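Local coordinates for protein xyloglucan-specific endo-beta-1,4-glucanase (Uncultured bacterium, PDB 4W88) that hydrolyses the beta-1,4-linked glucan backbone of xyloglucan from within the chain, as a family 5 glycoside hydrolase that degrades plant cell walls, at residues 12-17 with 333-338; 195-200 with 208-213; 202-207 with 256-261. The protein carries 1 engineered substitution. One frame throughout, in Å; residues are numbered along the deposited sequence.

Contact 1: residues 12-17 with 333-338; sequences INIGWN and DAYVNH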
ATOM      1  N   ILE A  12     -15.247   1.681  -2.669  1.00 21.14           N
ATOM      2  CA  ILE A  12     -14.526   1.321  -1.458  1.00 19.68           C
ATOM      3  C   ILE A  12     -15.062   2.165  -0.294  1.00 18.30           C
ATOM      4  O   ILE A  12     -15.154   3.382  -0.395  1.00 20.20           O
ATOM      5  CB  ILE A  12     -13.010   1.580  -1.624  1.00 19.40           C
ATOM      6  CG1 ILE A  12     -12.470   0.688  -2.695  1.00 21.18           C
ATOM      7  CG2 ILE A  12     -12.301   1.379  -0.293  1.00 19.58           C
ATOM      8  CD1 ILE A  12     -11.017   0.917  -3.075  1.00 22.77           C
ATOM      9  N   ASN A  13     -15.352   1.512   0.813  1.00 19.12           N
ATOM     10  CA  ASN A  13     -15.612   2.202   2.087  1.00 20.72           C
ATOM     11  C   ASN A  13     -14.269   2.669   2.634  1.00 19.36           C
ATOM     12  O   ASN A  13     -13.964   3.858   2.641  1.00 19.46           O
ATOM     13  CB  ASN A  13     -16.344   1.291   3.090  1.00 20.58           C
ATOM     14  CG  ASN A  13     -16.598   1.988   4.418  1.00 20.78           C
ATOM     15  OD1 ASN A  13     -16.677   3.234   4.480  1.00 26.23           O
ATOM     16  ND2 ASN A  13     -16.736   1.203   5.488  1.00 21.16           N
ATOM     17  N   ILE A  14     -13.510   1.709   3.091  1.00 19.36           N
ATOM     18  CA  ILE A  14     -12.172   1.923   3.644  1.00 19.31           C
ATOM     19  C   ILE A  14     -11.455   0.565   3.498  1.00 16.72           C
ATOM     20  O   ILE A  14     -12.099  -0.489   3.484  1.00 17.17           O
ATOM     21  CB  ILE A  14     -12.202   2.509   5.067  1.00 18.89           C
ATOM     22  CG1 ILE A  14     -10.811   2.909   5.568  1.00 18.55           C
ATOM     23  CG2 ILE A  14     -12.855   1.602   6.084  1.00 20.91           C
ATOM     24  CD1 ILE A  14     -10.867   3.868   6.719  1.00 22.97           C
ATOM     25  N   GLY A  15     -10.139   0.610   3.373  1.00 16.24           N
ATOM     26  CA  GLY A  15      -9.352  -0.594   3.223  1.00 17.18           C
ATOM     27  C   GLY A  15      -8.449  -0.978   4.388  1.00 16.90           C
ATOM     28  O   GLY A  15      -8.269  -0.263   5.354  1.00 15.94           O
ATOM     29  N   TRP A  16      -7.876  -2.147   4.225  1.00 14.21           N
ATOM     30  CA  TRP A  16      -7.134  -2.842   5.312  1.00 17.23           C
ATOM     31  C   TRP A  16      -5.990  -3.607   4.740  1.00 14.44           C
ATOM     32  O   TRP A  16      -6.159  -4.253   3.697  1.00 13.51           O
ATOM     33  CB  TRP A  16      -8.106  -3.771   6.059  1.00 16.54           C
ATOM     34  CG  TRP A  16      -7.575  -4.512   7.202  1.00 16.20           C
ATOM     35  CD1 TRP A  16      -7.622  -4.127   8.487  1.00 17.02           C
ATOM     36  CD2 TRP A  16      -6.990  -5.831   7.204  1.00 13.85           C
ATOM     37  NE1 TRP A  16      -7.109  -5.095   9.291  1.00 17.11           N
ATOM     38  CE2 TRP A  16      -6.663  -6.138   8.508  1.00 15.94           C
ATOM     39  CE3 TRP A  16      -6.653  -6.750   6.213  1.00 17.11           C
ATOM     40  CZ2 TRP A  16      -6.086  -7.368   8.854  1.00 17.48           C
ATOM     41  CZ3 TRP A  16      -6.043  -7.946   6.561  1.00 18.13           C
ATOM     42  CH2 TRP A  16      -5.761  -8.234   7.863  1.00 18.14           C
ATOM     43  N   ASN A  17      -4.807  -3.478   5.331  1.00 14.58           N
ATOM     44  CA  ASN A  17      -3.617  -4.182   4.832  1.00 12.71           C
ATOM     45  C   ASN A  17      -3.398  -5.469   5.658  1.00 14.66           C
ATOM     46  O   ASN A  17      -3.336  -5.449   6.906  1.00 17.02           O
ATOM     47  CB  ASN A  17      -2.293  -3.383   5.022  1.00 12.95           C
ATOM     48  CG  ASN A  17      -2.044  -2.323   3.992  1.00 13.63           C
ATOM     49  OD1 ASN A  17      -1.305  -2.549   3.027  1.00 16.14           O
ATOM     50  ND2 ASN A  17      -2.646  -1.159   4.166  1.00 14.58           N
ATOM     51  N   ASP A 333     -14.418   1.062  14.838  1.00 24.57           N
ATOM     52  CA  ASP A 333     -15.689   1.684  14.510  1.00 24.30           C
ATOM     53  C   ASP A 333     -15.408   3.057  13.810  1.00 23.23           C
ATOM     54  O   ASP A 333     -16.069   3.438  12.835  1.00 25.18           O
ATOM     55  CB  ASP A 333     -16.465   1.982  15.783  1.00 25.28           C
ATOM     56  CG  ASP A 333     -17.199   0.785  16.391  1.00 27.18           C
ATOM     57  OD1 ASP A 333     -17.234  -0.294  15.808  1.00 27.73           O
ATOM     58  OD2 ASP A 333     -17.697   0.910  17.547  1.00 29.20           O
ATOM     59  N   ALA A 334     -14.443   3.828  14.350  1.00 23.37           N
ATOM     60  CA  ALA A 334     -14.178   5.149  13.766  1.00 23.14           C
ATOM     61  C   ALA A 334     -13.727   5.053  12.289  1.00 20.61           C
ATOM     62  O   ALA A 334     -14.060   5.865  11.409  1.00 22.15           O
ATOM     63  CB  ALA A 334     -13.118   5.845  14.588  1.00 23.93           C
ATOM     64  N   TYR A 335     -13.006   3.978  11.989  1.00 20.66           N
ATOM     65  CA  TYR A 335     -12.564   3.751  10.606  1.00 19.78           C
ATOM     66  C   TYR A 335     -13.725   3.324   9.725  1.00 18.61           C
ATOM     67  O   TYR A 335     -14.008   3.950   8.722  1.00 21.34           O
ATOM     68  CB  TYR A 335     -11.499   2.646  10.550  1.00 18.16           C
ATOM     69  CG  TYR A 335     -10.062   3.086  10.920  1.00 16.07           C
ATOM     70  CD1 TYR A 335      -9.479   4.213  10.333  1.00 20.75           C
ATOM     71  CD2 TYR A 335      -9.274   2.313  11.808  1.00 19.43           C
ATOM     72  CE1 TYR A 335      -8.195   4.601  10.660  1.00 19.58           C
ATOM     73  CE2 TYR A 335      -7.963   2.697  12.127  1.00 20.51           C
ATOM     74  CZ  TYR A 335      -7.416   3.812  11.516  1.00 18.32           C
ATOM     75  OH  TYR A 335      -6.129   4.235  11.808  1.00 19.81           O
ATOM     76  N   VAL A 336     -14.377   2.238  10.107  1.00 22.27           N
ATOM     77  CA  VAL A 336     -15.372   1.712   9.203  1.00 20.95           C
ATOM     78  C   VAL A 336     -16.625   2.613   9.035  1.00 21.79           C
ATOM     79  O   VAL A 336     -17.353   2.503   8.016  1.00 21.45           O
ATOM     80  CB  VAL A 336     -15.740   0.252   9.518  1.00 18.05           C
ATOM     81  CG1 VAL A 336     -14.515  -0.661   9.447  1.00 22.64           C
ATOM     82  CG2 VAL A 336     -16.350   0.085  10.883  1.00 21.37           C
ATOM     83  N   ASN A 337     -16.890   3.430  10.059  1.00 20.17           N
ATOM     84  CA  ASN A 337     -18.018   4.308  10.029  1.00 21.78           C
ATOM     85  C   ASN A 337     -17.650   5.708   9.653  1.00 22.96           C
ATOM     86  O   ASN A 337     -18.419   6.646   9.853  1.00 29.41           O
ATOM     87  CB  ASN A 337     -18.774   4.306  11.368  1.00 27.19           C
ATOM     88  CG  ASN A 337     -19.290   2.935  11.742  1.00 29.84           C
ATOM     89  OD1 ASN A 337     -19.167   2.496  12.839  1.00 40.11           O
ATOM     90  ND2 ASN A 337     -19.945   2.333  10.867  1.00 31.41           N
ATOM     91  N   HIS A 338     -16.495   5.870   9.064  1.00 23.76           N
ATOM     92  CA  HIS A 338     -15.985   7.199   8.780  1.00 25.89           C
ATOM     93  C   HIS A 338     -16.946   8.060   7.999  1.00 25.43           C
ATOM     94  O   HIS A 338     -16.950   9.264   8.148  1.00 32.65           O
ATOM     95  CB  HIS A 338     -14.627   7.111   8.079  1.00 23.97           C
ATOM     96  CG  HIS A 338     -14.702   6.666   6.660  1.00 23.89           C
ATOM     97  ND1 HIS A 338     -14.749   7.559   5.615  1.00 23.44           N
ATOM     98  CD2 HIS A 338     -14.772   5.432   6.106  1.00 27.46           C
ATOM     99  CE1 HIS A 338     -14.783   6.904   4.473  1.00 23.08           C
ATOM    100  NE2 HIS A 338     -14.835   5.606   4.747  1.00 24.72           N
TER
HETATM  101  O   HOH W   1     -18.120   4.674   6.418  1.00 27.83           O

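Contact 2: residues 195-200 with 208-213; sequences ICTYGH and KDLEIP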
ATOM      1  N   ILE A 195       0.689   3.625  -9.385  1.00 17.28           N
ATOM      2  CA  ILE A 195       2.064   4.033  -9.401  1.00 19.03           C
ATOM      3  C   ILE A 195       2.343   4.777  -8.085  1.00 16.39           C
ATOM      4  O   ILE A 195       1.434   5.001  -7.264  1.00 18.54           O
ATOM      5  CB  ILE A 195       2.381   4.906 -10.643  1.00 15.45           C
ATOM      6  CG1 ILE A 195       1.643   6.240 -10.631  1.00 20.20           C
ATOM      7  CG2 ILE A 195       2.204   4.105 -11.929  1.00 18.03           C
ATOM      8  CD1 ILE A 195       2.171   7.271 -11.630  1.00 21.12           C
ATOM      9  N   CYS A 196       3.572   5.243  -7.885  1.00 18.08           N
ATOM     10  CA  CYS A 196       3.909   5.914  -6.643  1.00 18.93           C
ATOM     11  C   CYS A 196       4.999   6.944  -6.831  1.00 16.60           C
ATOM     12  O   CYS A 196       5.717   6.953  -7.840  1.00 18.45           O
ATOM     13  CB  CYS A 196       4.342   4.887  -5.566  1.00 16.75           C
ATOM     14  SG  CYS A 196       5.838   3.986  -5.921  1.00 18.41           S
ATOM     15  N   THR A 197       5.129   7.812  -5.818  1.00 17.67           N
ATOM     16  CA  THR A 197       6.265   8.663  -5.678  1.00 17.39           C
ATOM     17  C   THR A 197       7.438   7.946  -4.984  1.00 21.46           C
ATOM     18  O   THR A 197       7.286   6.879  -4.395  1.00 19.35           O
ATOM     19  CB  THR A 197       5.893   9.858  -4.800  1.00 18.42           C
ATOM     20  OG1 THR A 197       5.347   9.321  -3.602  1.00 18.85           O
ATOM     21  CG2 THR A 197       4.899  10.831  -5.486  1.00 23.97           C
ATOM     22  N   TYR A 198       8.604   8.578  -5.026  1.00 21.93           N
ATOM     23  CA  TYR A 198       9.771   8.087  -4.288  1.00 18.69           C
ATOM     24  C   TYR A 198       9.341   7.942  -2.819  1.00 18.55           C
ATOM     25  O   TYR A 198       8.758   8.884  -2.238  1.00 18.32           O
ATOM     26  CB  TYR A 198      10.908   9.101  -4.347  1.00 18.11           C
ATOM     27  CG  TYR A 198      12.154   8.623  -3.662  1.00 18.27           C
ATOM     28  CD1 TYR A 198      12.347   8.732  -2.252  1.00 20.91           C
ATOM     29  CD2 TYR A 198      13.190   8.041  -4.390  1.00 20.37           C
ATOM     30  CE1 TYR A 198      13.526   8.244  -1.678  1.00 19.93           C
ATOM     31  CE2 TYR A 198      14.380   7.620  -3.802  1.00 23.11           C
ATOM     32  CZ  TYR A 198      14.561   7.733  -2.469  1.00 22.04           C
ATOM     33  OH  TYR A 198      15.736   7.292  -1.918  1.00 20.89           O
ATOM     34  N   GLY A 199       9.582   6.772  -2.222  1.00 19.50           N
ATOM     35  CA  GLY A 199       9.196   6.540  -0.829  1.00 20.11           C
ATOM     36  C   GLY A 199       7.718   6.603  -0.485  1.00 17.23           C
ATOM     37  O   GLY A 199       7.391   6.665   0.715  1.00 18.14           O
ATOM     38  N   HIS A 200       6.832   6.641  -1.491  1.00 19.36           N
ATOM     39  CA  HIS A 200       5.451   7.023  -1.298  1.00 19.54           C
ATOM     40  C   HIS A 200       5.297   8.375  -0.551  1.00 17.63           C
ATOM     41  O   HIS A 200       4.274   8.625   0.110  1.00 18.83           O
ATOM     42  CB  HIS A 200       4.715   5.915  -0.572  1.00 15.82           C
ATOM     43  CG  HIS A 200       4.166   4.810  -1.436  1.00 16.63           C
ATOM     44  ND1 HIS A 200       4.957   3.879  -2.073  1.00 19.81           N
ATOM     45  CD2 HIS A 200       2.890   4.510  -1.782  1.00 16.00           C
ATOM     46  CE1 HIS A 200       4.197   3.032  -2.742  1.00 19.08           C
ATOM     47  NE2 HIS A 200       2.940   3.406  -2.594  1.00 18.05           N
ATOM     48  N   LYS A 208       5.881  17.508  -7.326  1.00 30.37           N
ATOM     49  CA  LYS A 208       6.262  18.333  -8.481  1.00 32.12           C
ATOM     50  C   LYS A 208       7.042  17.502  -9.510  1.00 34.09           C
ATOM     51  O   LYS A 208       6.891  17.700 -10.691  1.00 29.71           O
ATOM     52  CB  LYS A 208       7.060  19.562  -8.026  1.00 33.34           C
ATOM     53  CG  LYS A 208       7.461  20.523  -9.103  1.00 47.78           C
ATOM     54  CD  LYS A 208       8.220  21.716  -8.496  1.00 53.45           C
ATOM     55  CE  LYS A 208       7.339  22.589  -7.595  1.00 68.49           C
ATOM     56  NZ  LYS A 208       7.984  23.864  -7.143  1.00 78.85           N
ATOM     57  N   ASP A 209       7.828  16.531  -9.087  1.00 28.56           N
ATOM     58  CA  ASP A 209       8.633  15.773 -10.054  1.00 28.69           C
ATOM     59  C   ASP A 209       7.959  14.532 -10.592  1.00 27.08           C
ATOM     60  O   ASP A 209       8.560  13.831 -11.377  1.00 27.48           O
ATOM     61  CB  ASP A 209       9.977  15.346  -9.434  1.00 28.62           C
ATOM     62  CG  ASP A 209      10.981  16.485  -9.383  1.00 34.66           C
ATOM     63  OD1 ASP A 209      10.732  17.548  -9.995  1.00 33.22           O
ATOM     64  OD2 ASP A 209      12.018  16.347  -8.723  1.00 31.39           O
ATOM     65  N   LEU A 210       6.788  14.181 -10.110  1.00 24.40           N
ATOM     66  CA  LEU A 210       6.142  12.928 -10.515  1.00 22.10           C
ATOM     67  C   LEU A 210       5.544  13.068 -11.899  1.00 25.29           C
ATOM     68  O   LEU A 210       4.700  13.909 -12.141  1.00 26.67           O
ATOM     69  CB  LEU A 210       5.012  12.550  -9.564  1.00 23.94           C
ATOM     70  CG  LEU A 210       4.284  11.230  -9.855  1.00 24.40           C
ATOM     71  CD1 LEU A 210       5.159  10.017  -9.542  1.00 25.99           C
ATOM     72  CD2 LEU A 210       3.023  11.171  -9.044  1.00 25.90           C
ATOM     73  N   GLU A 211       5.974  12.218 -12.813  1.00 23.81           N
ATOM     74  CA  GLU A 211       5.395  12.170 -14.165  1.00 26.45           C
ATOM     75  C   GLU A 211       4.080  11.452 -14.136  1.00 22.92           C
ATOM     76  O   GLU A 211       3.958  10.376 -13.516  1.00 23.46           O
ATOM     77  CB  GLU A 211       6.328  11.400 -15.074  1.00 30.00           C
ATOM     78  CG  GLU A 211       5.982  11.458 -16.516  1.00 44.74           C
ATOM     79  CD  GLU A 211       7.003  10.741 -17.362  1.00 47.34           C
ATOM     80  OE1 GLU A 211       8.208  10.659 -16.972  1.00 47.20           O
ATOM     81  OE2 GLU A 211       6.565  10.228 -18.407  1.00 59.80           O
ATOM     82  N   ILE A 212       3.074  12.034 -14.772  1.00 24.10           N
ATOM     83  CA  ILE A 212       1.774  11.393 -14.785  1.00 24.16           C
ATOM     84  C   ILE A 212       1.622  10.659 -16.117  1.00 26.22           C
ATOM     85  O   ILE A 212       1.583  11.272 -17.178  1.00 23.59           O
ATOM     86  CB  ILE A 212       0.651  12.433 -14.666  1.00 26.67           C
ATOM     87  CG1 ILE A 212       0.864  13.332 -13.435  1.00 32.43           C
ATOM     88  CG2 ILE A 212      -0.719  11.770 -14.710  1.00 30.73           C
ATOM     89  CD1 ILE A 212       0.938  12.588 -12.135  1.00 28.12           C
ATOM     90  N   PRO A 213       1.440   9.343 -16.083  1.00 29.14           N
ATOM     91  CA  PRO A 213       1.243   8.624 -17.331  1.00 30.14           C
ATOM     92  C   PRO A 213       0.026   9.057 -18.130  1.00 26.06           C
ATOM     93  O   PRO A 213      -1.014   9.409 -17.564  1.00 27.07           O
ATOM     94  CB  PRO A 213       1.009   7.199 -16.853  1.00 28.48           C
ATOM     95  CG  PRO A 213       1.652   7.135 -15.507  1.00 33.42           C
ATOM     96  CD  PRO A 213       1.329   8.435 -14.933  1.00 28.87           C
TER

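Contact 3: residues 202-207 with 256-261; sequences SDEPTL and IKKYLI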
ATOM      1  N   SER A 202       4.868  12.480  -0.033  1.00 24.69           N
ATOM      2  CA  SER A 202       3.937  13.502  -0.551  1.00 23.91           C
ATOM      3  C   SER A 202       4.372  14.962  -0.340  1.00 28.26           C
ATOM      4  O   SER A 202       3.531  15.872  -0.418  1.00 28.52           O
ATOM      5  CB  SER A 202       2.535  13.298   0.042  1.00 23.11           C
ATOM      6  OG  SER A 202       2.562  13.518   1.389  1.00 30.04           O
ATOM      7  N   ASP A 203       5.650  15.186  -0.067  1.00 24.62           N
ATOM      8  CA  ASP A 203       6.200  16.554   0.025  1.00 22.91           C
ATOM      9  C   ASP A 203       6.114  17.194  -1.366  1.00 27.06           C
ATOM     10  O   ASP A 203       6.181  16.502  -2.430  1.00 24.96           O
ATOM     11  CB  ASP A 203       7.655  16.564   0.515  1.00 25.34           C
ATOM     12  CG  ASP A 203       7.860  15.908   1.879  1.00 28.97           C
ATOM     13  OD1 ASP A 203       6.925  15.664   2.645  1.00 29.25           O
ATOM     14  OD2 ASP A 203       9.058  15.652   2.214  1.00 37.85           O
ATOM     15  N   GLU A 204       6.051  18.527  -1.353  1.00 28.82           N
ATOM     16  CA  GLU A 204       5.855  19.294  -2.570  1.00 31.52           C
ATOM     17  C   GLU A 204       6.893  18.965  -3.672  1.00 30.01           C
ATOM     18  O   GLU A 204       6.475  18.686  -4.823  1.00 30.10           O
ATOM     19  CB  GLU A 204       5.745  20.834  -2.318  1.00 34.59           C
ATOM     20  CG  GLU A 204       5.584  21.569  -3.638  1.00 43.46           C
ATOM     21  CD  GLU A 204       5.010  22.947  -3.464  1.00 46.94           C
ATOM     22  OE1 GLU A 204       5.132  23.504  -2.366  1.00 76.78           O
ATOM     23  OE2 GLU A 204       4.421  23.413  -4.423  1.00 51.64           O
ATOM     24  N   PRO A 205       8.220  18.971  -3.333  1.00 28.94           N
ATOM     25  CA  PRO A 205       9.186  18.674  -4.377  1.00 32.66           C
ATOM     26  C   PRO A 205       8.979  17.264  -5.002  1.00 29.88           C
ATOM     27  O   PRO A 205       9.217  17.049  -6.213  1.00 30.98           O
ATOM     28  CB  PRO A 205      10.540  18.767  -3.632  1.00 32.65           C
ATOM     29  CG  PRO A 205      10.267  19.576  -2.425  1.00 35.09           C
ATOM     30  CD  PRO A 205       8.885  19.219  -2.039  1.00 35.96           C
ATOM     31  N   THR A 206       8.549  16.296  -4.174  1.00 25.62           N
ATOM     32  CA  THR A 206       8.366  14.931  -4.653  1.00 26.04           C
ATOM     33  C   THR A 206       7.184  14.862  -5.614  1.00 25.64           C
ATOM     34  O   THR A 206       7.254  14.187  -6.636  1.00 25.80           O
ATOM     35  CB  THR A 206       8.094  14.016  -3.470  1.00 24.59           C
ATOM     36  OG1 THR A 206       8.971  14.353  -2.377  1.00 25.41           O
ATOM     37  CG2 THR A 206       8.176  12.556  -3.850  1.00 24.97           C
ATOM     38  N   LEU A 207       6.105  15.578  -5.297  1.00 23.87           N
ATOM     39  CA  LEU A 207       4.935  15.559  -6.173  1.00 25.63           C
ATOM     40  C   LEU A 207       5.205  16.346  -7.450  1.00 26.82           C
ATOM     41  O   LEU A 207       4.762  15.927  -8.510  1.00 27.69           O
ATOM     42  CB  LEU A 207       3.728  16.126  -5.443  1.00 28.36           C
ATOM     43  CG  LEU A 207       3.133  15.334  -4.279  1.00 29.90           C
ATOM     44  CD1 LEU A 207       2.056  16.175  -3.578  1.00 35.24           C
ATOM     45  CD2 LEU A 207       2.556  14.025  -4.768  1.00 35.16           C
ATOM     46  N   ILE A 256      -1.317  17.485  -2.051  1.00 25.71           N
ATOM     47  CA  ILE A 256      -1.917  16.386  -2.783  1.00 24.09           C
ATOM     48  C   ILE A 256      -3.038  16.925  -3.709  1.00 25.74           C
ATOM     49  O   ILE A 256      -3.112  16.545  -4.882  1.00 25.30           O
ATOM     50  CB  ILE A 256      -2.411  15.299  -1.820  1.00 28.59           C
ATOM     51  CG1 ILE A 256      -1.195  14.667  -1.086  1.00 29.82           C
ATOM     52  CG2 ILE A 256      -3.138  14.205  -2.581  1.00 28.29           C
ATOM     53  CD1 ILE A 256      -1.511  13.851   0.162  1.00 33.02           C
ATOM     54  N   LYS A 257      -3.864  17.830  -3.186  1.00 28.58           N
ATOM     55  CA  LYS A 257      -4.881  18.508  -3.976  1.00 29.04           C
ATOM     56  C   LYS A 257      -4.274  19.311  -5.180  1.00 29.51           C
ATOM     57  O   LYS A 257      -4.720  19.187  -6.328  1.00 31.43           O
ATOM     58  CB  LYS A 257      -5.708  19.442  -3.055  1.00 33.42           C
ATOM     59  CG  LYS A 257      -7.085  18.869  -2.707  1.00 46.38           C
ATOM     60  CD  LYS A 257      -8.028  19.896  -2.054  1.00 47.24           C
ATOM     61  CE  LYS A 257      -8.794  20.688  -3.059  1.00 51.80           C
ATOM     62  NZ  LYS A 257      -9.869  19.897  -3.698  1.00 45.87           N
ATOM     63  N   LYS A 258      -3.278  20.148  -4.898  1.00 30.62           N
ATOM     64  CA  LYS A 258      -2.680  21.005  -5.917  1.00 32.66           C
ATOM     65  C   LYS A 258      -2.142  20.163  -7.065  1.00 33.49           C
ATOM     66  O   LYS A 258      -2.331  20.468  -8.249  1.00 30.06           O
ATOM     67  CB  LYS A 258      -1.516  21.762  -5.282  1.00 35.92           C
ATOM     68  CG  LYS A 258      -0.941  22.964  -6.003  1.00 46.85           C
ATOM     69  CD  LYS A 258      -0.219  23.770  -4.923  1.00 61.57           C
ATOM     70  CE  LYS A 258       0.148  25.163  -5.354  1.00 69.93           C
ATOM     71  NZ  LYS A 258       1.444  25.106  -6.074  1.00 61.71           N
ATOM     72  N   TYR A 259      -1.423  19.117  -6.748  1.00 32.29           N
ATOM     73  CA  TYR A 259      -0.682  18.415  -7.809  1.00 29.51           C
ATOM     74  C   TYR A 259      -1.399  17.222  -8.421  1.00 33.76           C
ATOM     75  O   TYR A 259      -1.033  16.800  -9.504  1.00 31.66           O
ATOM     76  CB  TYR A 259       0.664  17.976  -7.259  1.00 26.82           C
ATOM     77  CG  TYR A 259       1.645  19.109  -7.074  1.00 33.00           C
ATOM     78  CD1 TYR A 259       2.450  19.511  -8.133  1.00 34.27           C
ATOM     79  CD2 TYR A 259       1.758  19.790  -5.873  1.00 32.37           C
ATOM     80  CE1 TYR A 259       3.337  20.552  -7.990  1.00 42.78           C
ATOM     81  CE2 TYR A 259       2.645  20.861  -5.741  1.00 41.67           C
ATOM     82  CZ  TYR A 259       3.424  21.209  -6.810  1.00 42.06           C
ATOM     83  OH  TYR A 259       4.317  22.219  -6.766  1.00 45.28           O
ATOM     84  N   LEU A 260      -2.416  16.695  -7.728  1.00 25.36           N
ATOM     85  CA  LEU A 260      -3.077  15.461  -8.152  1.00 23.53           C
ATOM     86  C   LEU A 260      -4.595  15.627  -8.225  1.00 27.39           C
ATOM     87  O   LEU A 260      -5.177  15.581  -9.304  1.00 30.39           O
ATOM     88  CB  LEU A 260      -2.634  14.254  -7.241  1.00 26.55           C
ATOM     89  CG  LEU A 260      -1.155  13.886  -7.320  1.00 26.62           C
ATOM     90  CD1 LEU A 260      -0.733  12.866  -6.242  1.00 30.64           C
ATOM     91  CD2 LEU A 260      -0.805  13.341  -8.662  1.00 33.81           C
ATOM     92  N   ILE A 261      -5.240  15.851  -7.092  1.00 26.70           N
ATOM     93  CA  ILE A 261      -6.704  15.752  -7.060  1.00 29.69           C
ATOM     94  C   ILE A 261      -7.280  16.824  -7.953  1.00 28.09           C
ATOM     95  O   ILE A 261      -8.229  16.568  -8.720  1.00 32.64           O
ATOM     96  CB  ILE A 261      -7.248  15.893  -5.632  1.00 29.61           C
ATOM     97  CG1 ILE A 261      -6.772  14.721  -4.769  1.00 30.32           C
ATOM     98  CG2 ILE A 261      -8.766  16.020  -5.626  1.00 32.86           C
ATOM     99  CD1 ILE A 261      -6.944  14.944  -3.288  1.00 35.00           C
TER

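Contact 1: residues 12-17 with 333-338
Asn13 and His338 hold the two ends of the chain together through polar groups. The imidazole donates from NE2 to the backbone O of Asn13 at 2.9 Å, approaching from above the carbonyl plane; ring and side-chain amide planes are nearly parallel, 13° apart, but the groups slide past each other in opposite directions and do not stack. The amide itself faces the helix end: Asn13 ND2 gives a nearly straight bond (174°) to Val336 O, 2.9 Å away and on a lone pair of that carbonyl. A water donates to both Asn13 OD1 and Val336 O and so bridges them. Beside these polar groups Ile14 makes the apolar part of the contact. With CG1 anti to the backbone N (chi1 -172°), its CD1 reaches CD1 of the Tyr335 ring at 3.9 Å, and CG2 packs over CA of Val336. Farther out, Asp295 OD2 is hydrogen-bonded to His338 ND1, which with the NE2 bond would fix the ring's rotation, and Gly54 O takes a second bond from Asn13 ND2. Helix 329-336, the C-terminal helix of this TIM barrel, is thereby docked beside the segment leading into the first barrel strand.

Contact 2: residues 195-200 with 208-213
Ile195 and Pro213 point toward each other, the methyl CD1 of the isoleucine ending 3.6 Å from CD of the proline ring and a little farther from its CG. What sends the methyl there is the first torsion of Ile195, which sets CG1 between the backbone N and the carbonyl carbon (chi1 65°) and lets the branch run out toward the loop. The second pair meets differently: Thr197 and Leu210 cross at about a right angle, with the threonine methyl CG2 lying 4.0 Å from Leu210 CD2. The other leucine methyl, CD1, comes up against the backbone instead and rests 3.5 Å from Cys196 O. That carbonyl also accepts a hydrogen bond from Asn174 ND2, and the hydroxyl of Thr197 bonds to Asn201 O, which leaves its methyl for the leucine. No hydrogen bond joins the two segments; the contact is made by methyls and ring carbons, some of them against backbone carbonyls, and the touching parts of the backbones run nearly opposite ways, 164° apart. Polar ties to helix 164-182 secure the loop: Asn171 receives a bond from Glu211 N and gives one to Asp209 O, and Lys175 pairs with the carboxylate of Glu211. Leu210 also touches Val220 of the next strand, and Ile195 and Pro213 both rest on Ile178. The arrangement belongs to a beta/alpha unit of the TIM barrel: after strand 193-196 and the short helix 204-208, the chain turns back along the outside of the barrel wall toward strand 218-223.

Contact 3: residues 202-207 with 256-261
The short helix that begins at Glu204 lies beside the last turns of helix 246-261, with CA atoms 6.5 Å apart at Leu207 and Tyr259, and in those turns the backbone widens to a pi-type turn in which Ile256 O accepts from both Leu260 N and Ile261 N. Tyr259 carries the polar half of the contact. Its OH donates to Glu204 OE2 at 2.6 Å, using the anti lone pair of that oxygen, which lies in the plane of the phenol at its edge; carboxylate and ring are turned 75° against each other. Glu204 gets there by an extended chain, CG anti to the backbone N (chi1 178°), and its CG packs 3.7 Å from Tyr259 CE2. Lys258 NZ adds a long salt bridge to the same oxygen, 3.8 Å away. Beneath, Leu207 forms the apolar half: its CB lies 4.0 Å from Tyr259 CG, CD1 sits against the backbone of Ile256, and CD2 meets Leu260 CD1 at 3.8 Å, these two leucines crossing at about a right angle. At the far end Ser202 CB touches the CG1 and CD1 carbons of Ile256. An alanine in place of Tyr259 takes away phenol and hydroxyl, and is likely to leave the Glu204 carboxylate freer to turn, with the long bridge to Lys258 remaining, and Leu207 less well packed. Inward, Ile256 and Leu260 rest on Val267 of strand 267-272, while Leu222 beneath Ser202 and Ile256, and Val220 beneath Leu260, belong to strand 218-223, so the two helices pack together over the barrel wall.

In the fold
Contacts 2 and 3 adjoin, their centres about 9 Å apart, and interlock along the chain: strand 193-196 leads into helix 204-208, whose following loop returns to that strand and which leans on helix 246-261. Thr197 touches Thr206 and Leu207, and Ile212 meets Leu260, so they pack together outside the barrel. Contact 1 touches neither; its centre is about 25 Å from that of contact 2 (nearest atoms about 9 Å) and 24 Å from that of contact 3. It encloses both in sequence, bringing the C-terminal helix to the first strand. Contacts 1 and 2 reach the eight-stranded barrel, which carries the xyloglucan oligosaccharide; the Ser202 side chain of contact 3 is about 8 Å from a bound glucose unit.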